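Local atomic coordinates of DUF2442 domain-containing protein (Nitrosomonas europaea, PDB entry 2AUW), a protein that is of unknown function but may bind DNA, and is found paired with a second copy of itself. Residues B[113-117]-B[118-122]; B[102-106]-B[107-111]; B[128-131]-B[132-136]. All coordinates share one frame; numbering follows the deposited sequence.

Contact 1 of 3, residues B[113-117]-B[118-122]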
loop_
_atom_site.group_PDB
_atom_site.type_symbol
_atom_site.label_atom_id
_atom_site.label_comp_id
_atom_site.label_asym_id
_atom_site.label_seq_id
_atom_site.Cartn_x
_atom_site.Cartn_y
_atom_site.Cartn_z
ATOM N N LEU B 113 4.759 2.757 -20.576
ATOM C CA LEU B 113 5.341 4.106 -20.507
ATOM C C LEU B 113 6.850 4.109 -20.265
ATOM O O LEU B 113 7.519 5.142 -20.450
ATOM C CB LEU B 113 4.695 4.915 -19.366
ATOM C CG LEU B 113 3.179 5.158 -19.472
ATOM C CD1 LEU B 113 2.555 5.559 -18.103
ATOM C CD2 LEU B 113 2.891 6.162 -20.587
ATOM N N GLY B 114 7.378 2.987 -19.806
ATOM C CA GLY B 114 8.778 2.925 -19.384
ATOM C C GLY B 114 9.059 3.659 -18.090
ATOM O O GLY B 114 10.078 4.337 -17.978
ATOM N N ILE B 115 8.182 3.491 -17.096
ATOM C CA ILE B 115 8.355 4.050 -15.748
ATOM C C ILE B 115 8.064 2.936 -14.729
ATOM O O ILE B 115 7.664 1.832 -15.118
ATOM C CB ILE B 115 7.427 5.290 -15.467
ATOM C CG1 ILE B 115 5.935 4.895 -15.429
ATOM C CG2 ILE B 115 7.685 6.419 -16.477
ATOM C CD1 ILE B 115 4.967 6.078 -15.153
ATOM N N SER B 116 8.247 3.212 -13.446
ATOM C CA SER B 116 8.059 2.172 -12.437
ATOM C C SER B 116 6.581 1.946 -12.127
ATOM O O SER B 116 5.761 2.851 -12.352
ATOM C CB SER B 116 8.814 2.534 -11.173
ATOM O OG SER B 116 8.134 3.541 -10.425
ATOM N N ARG B 117 6.241 0.748 -11.614
ATOM C CA ARG B 117 4.880 0.461 -11.171
ATOM C C ARG B 117 4.483 1.407 -10.051
ATOM O O ARG B 117 3.323 1.837 -9.994
ATOM C CB ARG B 117 4.731 -0.975 -10.670
ATOM C CG ARG B 117 4.982 -2.026 -11.708
ATOM C CD ARG B 117 4.939 -3.393 -11.023
ATOM N NE ARG B 117 3.589 -3.948 -10.899
ATOM C CZ ARG B 117 2.885 -4.013 -9.769
ATOM N NH1 ARG B 117 3.369 -3.519 -8.639
ATOM N NH2 ARG B 117 1.688 -4.599 -9.767
ATOM N N ARG B 118 5.442 1.745 -9.179
ATOM C CA ARG B 118 5.164 2.676 -8.109
ATOM C C ARG B 118 4.722 4.030 -8.664
ATOM O O ARG B 118 3.775 4.620 -8.148
ATOM C CB ARG B 118 6.379 2.868 -7.181
ATOM C CG ARG B 118 6.162 3.910 -6.065
ATOM C CD ARG B 118 7.453 4.106 -5.266
ATOM N NE ARG B 118 7.278 4.586 -3.882
ATOM C CZ ARG B 118 6.695 3.890 -2.909
ATOM N NH1 ARG B 118 6.598 4.392 -1.680
ATOM N NH2 ARG B 118 6.174 2.698 -3.167
HETATM N N MSE B 119 5.418 4.509 -9.694
HETATM C CA MSE B 119 5.102 5.830 -10.252
HETATM C C MSE B 119 3.735 5.823 -10.938
HETATM O O MSE B 119 2.986 6.791 -10.845
HETATM C CB MSE B 119 6.188 6.305 -11.207
HETATM C CG MSE B 119 7.351 6.934 -10.463
HETATM SE SE MSE B 119 6.732 8.721 -9.927
HETATM C CE MSE B 119 8.457 9.671 -10.366
ATOM N N VAL B 120 3.427 4.747 -11.646
ATOM C CA VAL B 120 2.075 4.551 -12.169
ATOM C C VAL B 120 1.026 4.693 -11.056
ATOM O O VAL B 120 0.046 5.411 -11.213
ATOM C CB VAL B 120 1.928 3.198 -12.915
ATOM C CG1 VAL B 120 0.462 2.944 -13.353
ATOM C CG2 VAL B 120 2.874 3.163 -14.134
ATOM N N SER B 121 1.212 3.967 -9.957
ATOM C CA SER B 121 0.330 4.083 -8.801
ATOM C C SER B 121 0.249 5.519 -8.245
ATOM O O SER B 121 -0.828 6.022 -7.972
ATOM C CB SER B 121 0.797 3.144 -7.700
ATOM O OG SER B 121 -0.054 3.243 -6.581
ATOM N N TYR B 122 1.385 6.183 -8.100
ATOM C CA TYR B 122 1.376 7.564 -7.579
ATOM C C TYR B 122 0.534 8.513 -8.422
ATOM O O TYR B 122 -0.245 9.305 -7.879
ATOM C CB TYR B 122 2.801 8.099 -7.389
ATOM C CG TYR B 122 3.334 7.839 -5.979
ATOM C CD1 TYR B 122 3.711 8.898 -5.149
ATOM C CD2 TYR B 122 3.415 6.544 -5.462
ATOM C CE1 TYR B 122 4.184 8.687 -3.855
ATOM C CE2 TYR B 122 3.919 6.310 -4.155
ATOM C CZ TYR B 122 4.295 7.390 -3.363
ATOM O OH TYR B 122 4.781 7.198 -2.078
#
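I115 and V120 meet at about a right angle where the turn 113-117 runs into helix 117-124, and I115 is a clear case of how a branched side chain serves two neighbours. At CB it forks. One branch, CG2, packs against I134. The other, CG1, is set between the backbone N and the carbonyl carbon, a position (chi1 67°) that lays it against V120, with I115 CG1 3.7 Å from V120 CG2. Beyond it the chain stays extended, and the tip atom I115 CD1 also comes within 3.7 Å of V120 CG2. The same methyl, I115 CD1, then brushes the flank of the first turn, 4.1 Å from M119 CB.

Beside this apolar contact the helix start is capped. S116 OG, folded back by its own first torsion, accepts from M119 N at 3.0 Å with a moderately bent approach of 153°. M119, a selenomethionine, passes that oxygen with M119 CG 3.5 Å from S116 OG. The backbone takes over with V120 N to S116 O and S121 N to R117 O, both nearly straight at the hydrogen. R118 extends away and turns one guanidinium face to Y122 CE2, near the rim of the group, while its NH1 donates to R41 O of the second subunit. R117 bends at chi3 and forms a salt bridge with D45 of that subunit.

The chain here joins helix 106-113 to helix 117-124, a pairing consistent with a helix-turn-helix, with G114 at positive phi breaking off the first helix. V120 faces inward onto F95 and M99 of helix 92-101 and onto L106 and A109 of helix 106-113, while L113 reaches helices 92-101 and 132-144.

Contact 2 of 3, residues B[102-106]-B[107-111]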
loop_
_atom_site.group_PDB
_atom_site.type_symbol
_atom_site.label_atom_id
_atom_site.label_comp_id
_atom_site.label_asym_id
_atom_site.label_seq_id
_atom_site.Cartn_x
_atom_site.Cartn_y
_atom_site.Cartn_z
ATOM N N ASN B 102 -7.540 1.099 -22.025
ATOM C CA ASN B 102 -6.548 0.208 -22.610
ATOM C C ASN B 102 -6.340 -1.081 -21.859
ATOM O O ASN B 102 -5.406 -1.824 -22.156
ATOM C CB ASN B 102 -5.225 0.935 -22.837
ATOM C CG ASN B 102 -5.351 1.987 -23.879
ATOM O OD1 ASN B 102 -5.521 1.681 -25.052
ATOM N ND2 ASN B 102 -5.315 3.237 -23.466
ATOM N N ASN B 103 -7.223 -1.353 -20.897
ATOM C CA ASN B 103 -7.155 -2.533 -20.022
ATOM C C ASN B 103 -5.807 -2.793 -19.349
ATOM O O ASN B 103 -5.372 -3.946 -19.190
ATOM C CB ASN B 103 -7.650 -3.790 -20.756
ATOM C CG ASN B 103 -9.087 -4.073 -20.475
ATOM O OD1 ASN B 103 -9.960 -3.793 -21.291
ATOM N ND2 ASN B 103 -9.354 -4.604 -19.294
ATOM N N LEU B 104 -5.158 -1.707 -18.946
ATOM C CA LEU B 104 -3.819 -1.762 -18.362
ATOM C C LEU B 104 -3.876 -1.954 -16.859
ATOM O O LEU B 104 -4.769 -1.424 -16.210
ATOM C CB LEU B 104 -3.049 -0.463 -18.672
ATOM C CG LEU B 104 -2.835 -0.093 -20.144
ATOM C CD1 LEU B 104 -1.905 1.097 -20.267
ATOM C CD2 LEU B 104 -2.284 -1.245 -20.931
ATOM N N SER B 105 -2.926 -2.721 -16.320
ATOM C CA SER B 105 -2.669 -2.822 -14.885
ATOM C C SER B 105 -1.459 -1.946 -14.528
ATOM O O SER B 105 -0.847 -1.354 -15.423
ATOM C CB SER B 105 -2.318 -4.273 -14.522
ATOM O OG SER B 105 -1.073 -4.663 -15.089
ATOM N N LEU B 106 -1.091 -1.898 -13.248
ATOM C CA LEU B 106 0.157 -1.247 -12.831
ATOM C C LEU B 106 1.345 -1.769 -13.656
ATOM O O LEU B 106 2.164 -0.983 -14.133
ATOM C CB LEU B 106 0.436 -1.466 -11.346
ATOM C CG LEU B 106 -0.489 -0.800 -10.323
ATOM C CD1 LEU B 106 0.094 -0.999 -8.928
ATOM C CD2 LEU B 106 -0.725 0.717 -10.613
ATOM N N THR B 107 1.416 -3.096 -13.820
ATOM C CA THR B 107 2.486 -3.731 -14.609
ATOM C C THR B 107 2.508 -3.289 -16.062
ATOM O O THR B 107 3.528 -2.802 -16.525
ATOM C CB THR B 107 2.430 -5.291 -14.512
ATOM O OG1 THR B 107 2.648 -5.669 -13.151
ATOM C CG2 THR B 107 3.522 -5.921 -15.379
ATOM N N THR B 108 1.388 -3.452 -16.771
ATOM C CA THR B 108 1.348 -3.199 -18.207
ATOM C C THR B 108 1.408 -1.676 -18.486
ATOM O O THR B 108 2.013 -1.252 -19.485
ATOM C CB THR B 108 0.158 -3.904 -18.913
ATOM O OG1 THR B 108 -1.067 -3.575 -18.266
ATOM C CG2 THR B 108 0.331 -5.448 -18.877
ATOM N N ALA B 109 0.853 -0.859 -17.584
ATOM C CA ALA B 109 1.005 0.609 -17.735
ATOM C C ALA B 109 2.461 1.029 -17.542
ATOM O O ALA B 109 2.979 1.837 -18.298
ATOM C CB ALA B 109 0.078 1.394 -16.781
ATOM N N ALA B 110 3.124 0.461 -16.540
ATOM C CA ALA B 110 4.547 0.769 -16.306
ATOM C C ALA B 110 5.395 0.371 -17.516
ATOM O O ALA B 110 6.231 1.162 -17.985
ATOM C CB ALA B 110 5.058 0.079 -15.025
ATOM N N GLU B 111 5.158 -0.837 -18.022
ATOM C CA GLU B 111 5.844 -1.320 -19.217
ATOM C C GLU B 111 5.564 -0.444 -20.428
ATOM O O GLU B 111 6.491 -0.088 -21.164
ATOM C CB GLU B 111 5.478 -2.788 -19.494
ATOM C CG GLU B 111 6.133 -3.723 -18.473
ATOM C CD GLU B 111 5.512 -5.107 -18.375
ATOM O OE1 GLU B 111 4.379 -5.333 -18.861
ATOM O OE2 GLU B 111 6.174 -5.978 -17.780
HETATM O O HOH W 1 -2.953 -5.028 -19.465
#
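T108 OG1 is held by two polar partners, S105 N, which donates to it at 2.8 Å, and a water; L104 CA packs 3.3 Å from the same T108 OG1. The water is hydrogen-bonded to T108 OG1 at 2.7 Å and donates to N103 O, stitching the helix start to the end of the preceding turn. The hydroxyl can take part because its torsion sets OG1 between the backbone N and the carbonyl carbon (chi1 53°), turned back toward the N-terminal end of the helix.

The exchange is reciprocal, which makes it a textbook capping box. T108 N returns a bond to S105 OG at 3.2 Å, almost straight at 170°, so each residue accepts with its side chain and donates with its main chain. Helical bonding follows at once, A109 N to S105 O at 2.8 Å and then A110 N to L106 O. With an alanine at T108, S105 N would probably lose its acceptor and the bridging water its link to the helix.

L104 supplies the apolar half. Its two methyls divide the work: L104 CD2 lies against the threonine, 4.1 Å from T108 CB, and L104 CD1 against the next residue, 4.0 Å from A109 CB.

N103, at positive phi, closes helix 92-101 with a Schellman motif; the N-cap S105 follows two residues later, and helix 106-113 starts at L106. L104 also packs on W98 of helix 92-101 and W141 of helix 132-144, while L106, A109 and A110 face V120 of helix 117-124.

Contact 3 of 3, residues B[128-131]-B[132-136]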
loop_
_atom_site.group_PDB
_atom_site.type_symbol
_atom_site.label_atom_id
_atom_site.label_comp_id
_atom_site.label_asym_id
_atom_site.label_seq_id
_atom_site.Cartn_x
_atom_site.Cartn_y
_atom_site.Cartn_z
ATOM N N LYS B 128 1.112 11.993 -6.709
ATOM C CA LYS B 128 2.068 12.851 -7.403
ATOM C C LYS B 128 1.404 13.529 -8.599
ATOM O O LYS B 128 0.644 12.909 -9.355
ATOM C CB LYS B 128 3.283 12.051 -7.886
ATOM C CG LYS B 128 4.186 11.610 -6.777
ATOM C CD LYS B 128 5.565 11.189 -7.284
ATOM C CE LYS B 128 6.563 11.144 -6.125
ATOM N NZ LYS B 128 7.805 10.375 -6.483
ATOM N N ILE B 129 1.700 14.803 -8.800
ATOM C CA ILE B 129 1.133 15.465 -9.985
ATOM C C ILE B 129 1.734 14.864 -11.249
ATOM O O ILE B 129 2.907 14.472 -11.288
ATOM C CB ILE B 129 1.247 17.020 -9.958
ATOM C CG1 ILE B 129 2.647 17.459 -10.318
ATOM C CG2 ILE B 129 0.752 17.632 -8.657
ATOM C CD1 ILE B 129 2.713 17.791 -11.786
ATOM N N ILE B 130 0.918 14.766 -12.281
ATOM C CA ILE B 130 1.311 14.097 -13.515
ATOM C C ILE B 130 1.950 15.095 -14.496
ATOM O O ILE B 130 1.272 16.048 -14.950
ATOM C CB ILE B 130 0.096 13.393 -14.146
ATOM C CG1 ILE B 130 -0.529 12.405 -13.144
ATOM C CG2 ILE B 130 0.510 12.691 -15.451
ATOM C CD1 ILE B 130 -1.864 11.790 -13.606
ATOM N N PRO B 131 3.248 14.900 -14.807
ATOM C CA PRO B 131 3.861 15.860 -15.729
ATOM C C PRO B 131 3.267 15.768 -17.156
ATOM O O PRO B 131 2.789 14.698 -17.593
ATOM C CB PRO B 131 5.340 15.483 -15.730
ATOM C CG PRO B 131 5.545 14.433 -14.638
ATOM C CD PRO B 131 4.191 13.849 -14.366
ATOM N N ARG B 132 3.291 16.901 -17.858
ATOM C CA ARG B 132 2.919 16.961 -19.278
ATOM C C ARG B 132 3.610 15.844 -20.090
ATOM O O ARG B 132 2.968 15.172 -20.878
ATOM C CB ARG B 132 3.247 18.371 -19.822
ATOM C CG ARG B 132 3.331 18.509 -21.350
ATOM C CD ARG B 132 3.732 19.934 -21.768
ATOM N NE ARG B 132 3.655 20.027 -23.220
ATOM C CZ ARG B 132 2.634 20.537 -23.894
ATOM N NH1 ARG B 132 1.581 21.049 -23.251
ATOM N NH2 ARG B 132 2.670 20.541 -25.223
ATOM N N THR B 133 4.906 15.634 -19.867
ATOM C CA THR B 133 5.673 14.600 -20.595
ATOM C C THR B 133 5.029 13.181 -20.476
ATOM O O THR B 133 4.969 12.417 -21.447
ATOM C CB THR B 133 7.123 14.540 -20.083
ATOM O OG1 THR B 133 7.641 15.877 -19.890
ATOM C CG2 THR B 133 7.982 13.799 -21.058
ATOM N N ILE B 134 4.541 12.852 -19.281
ATOM C CA ILE B 134 3.937 11.539 -19.021
ATOM C C ILE B 134 2.630 11.411 -19.787
ATOM O O ILE B 134 2.399 10.399 -20.457
ATOM C CB ILE B 134 3.742 11.295 -17.484
ATOM C CG1 ILE B 134 5.102 11.003 -16.822
ATOM C CG2 ILE B 134 2.725 10.140 -17.206
ATOM C CD1 ILE B 134 5.800 9.749 -17.397
ATOM N N TRP B 135 1.770 12.435 -19.709
ATOM C CA TRP B 135 0.522 12.390 -20.470
ATOM C C TRP B 135 0.724 12.306 -21.995
ATOM O O TRP B 135 0.050 11.535 -22.677
ATOM C CB TRP B 135 -0.426 13.528 -20.074
ATOM C CG TRP B 135 -1.758 13.395 -20.747
ATOM C CD1 TRP B 135 -2.322 14.268 -21.644
ATOM C CD2 TRP B 135 -2.668 12.291 -20.634
ATOM N NE1 TRP B 135 -3.526 13.772 -22.085
ATOM C CE2 TRP B 135 -3.774 12.575 -21.466
ATOM C CE3 TRP B 135 -2.668 11.100 -19.884
ATOM C CZ2 TRP B 135 -4.867 11.714 -21.580
ATOM C CZ3 TRP B 135 -3.761 10.231 -20.009
ATOM C CH2 TRP B 135 -4.852 10.559 -20.845
ATOM N N LEU B 136 1.672 13.070 -22.528
ATOM C CA LEU B 136 2.017 12.937 -23.938
ATOM C C LEU B 136 2.461 11.494 -24.255
ATOM O O LEU B 136 2.073 10.935 -25.287
ATOM C CB LEU B 136 3.106 13.955 -24.303
ATOM C CG LEU B 136 2.703 15.445 -24.320
ATOM C CD1 LEU B 136 3.952 16.285 -24.549
ATOM C CD2 LEU B 136 1.692 15.728 -25.425
#
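The flat carbonyl group of P131 receives W135 N within its own plane: W135 N approaches P131 O at 3.3 Å, with a nearly straight N-H at 167°. I134 N also points to P131 O, at 3.1 Å, but its bond is weak, bent to 127° at the hydrogen. The other flat group, the W135 indole, takes little part here, since it extends from the loop to pack on M94 and R101 of helix 92-101.

The pyrrolidine ring of P131 is puckered, with C-gamma exo, and runs alongside the I134 side chain. It is one corner of the ring that touches: P131 CD is 3.9 Å from I134 CG1, and P131 CG sits only slightly farther from the same atom. I130 approaches I134 from another direction, the two crossing at about a right angle. Both use the methyl branch: I130 CG2 meets I134 CG2 at 3.8 Å. In I134 that branch stands anti to the backbone N, and CG1 stands anti to the carbonyl carbon (chi1 -74°), which gives each neighbour its own arm, CG2 for I130 and CG1 for the proline. Both isoleucines and the proline also rest on Y123 of helix 117-124, and I130 and I134 on F95.

P131 therefore illustrates a helix start without a side-chain cap. Standing at the N-cap position, it has no hydroxyl or carboxylate to offer the first turn, and its ring nitrogen carries no hydrogen to donate. P131 O accepts the first regular helical bond of helix 132-144 from W135 N, with the weak second one from I134 N. In this contact, then, the proline offers hydrocarbon packing and a carbonyl, and no side-chain acceptor.

Followed from the N terminus, the three contacts come in series, none nested in or crossing another, and each closes the short link before a helix. Contact 2 turns the chain from helix 92-101 into 106-113, contact 1 from there into 117-124, and contact 3 leads into 132-144. Contacts 1 and 2 touch directly, their centres about 9 Å apart, through R117 NE and T107 OG1 and, probably, a bond from I115 N to A110 O. Contact 1 also meets contact 3, by way of Y122 O and K128 N and of M119 against K128. Contacts 2 and 3 stay about 8 Å apart at their nearest atoms, so contact 1 bridges them in the helical bundle.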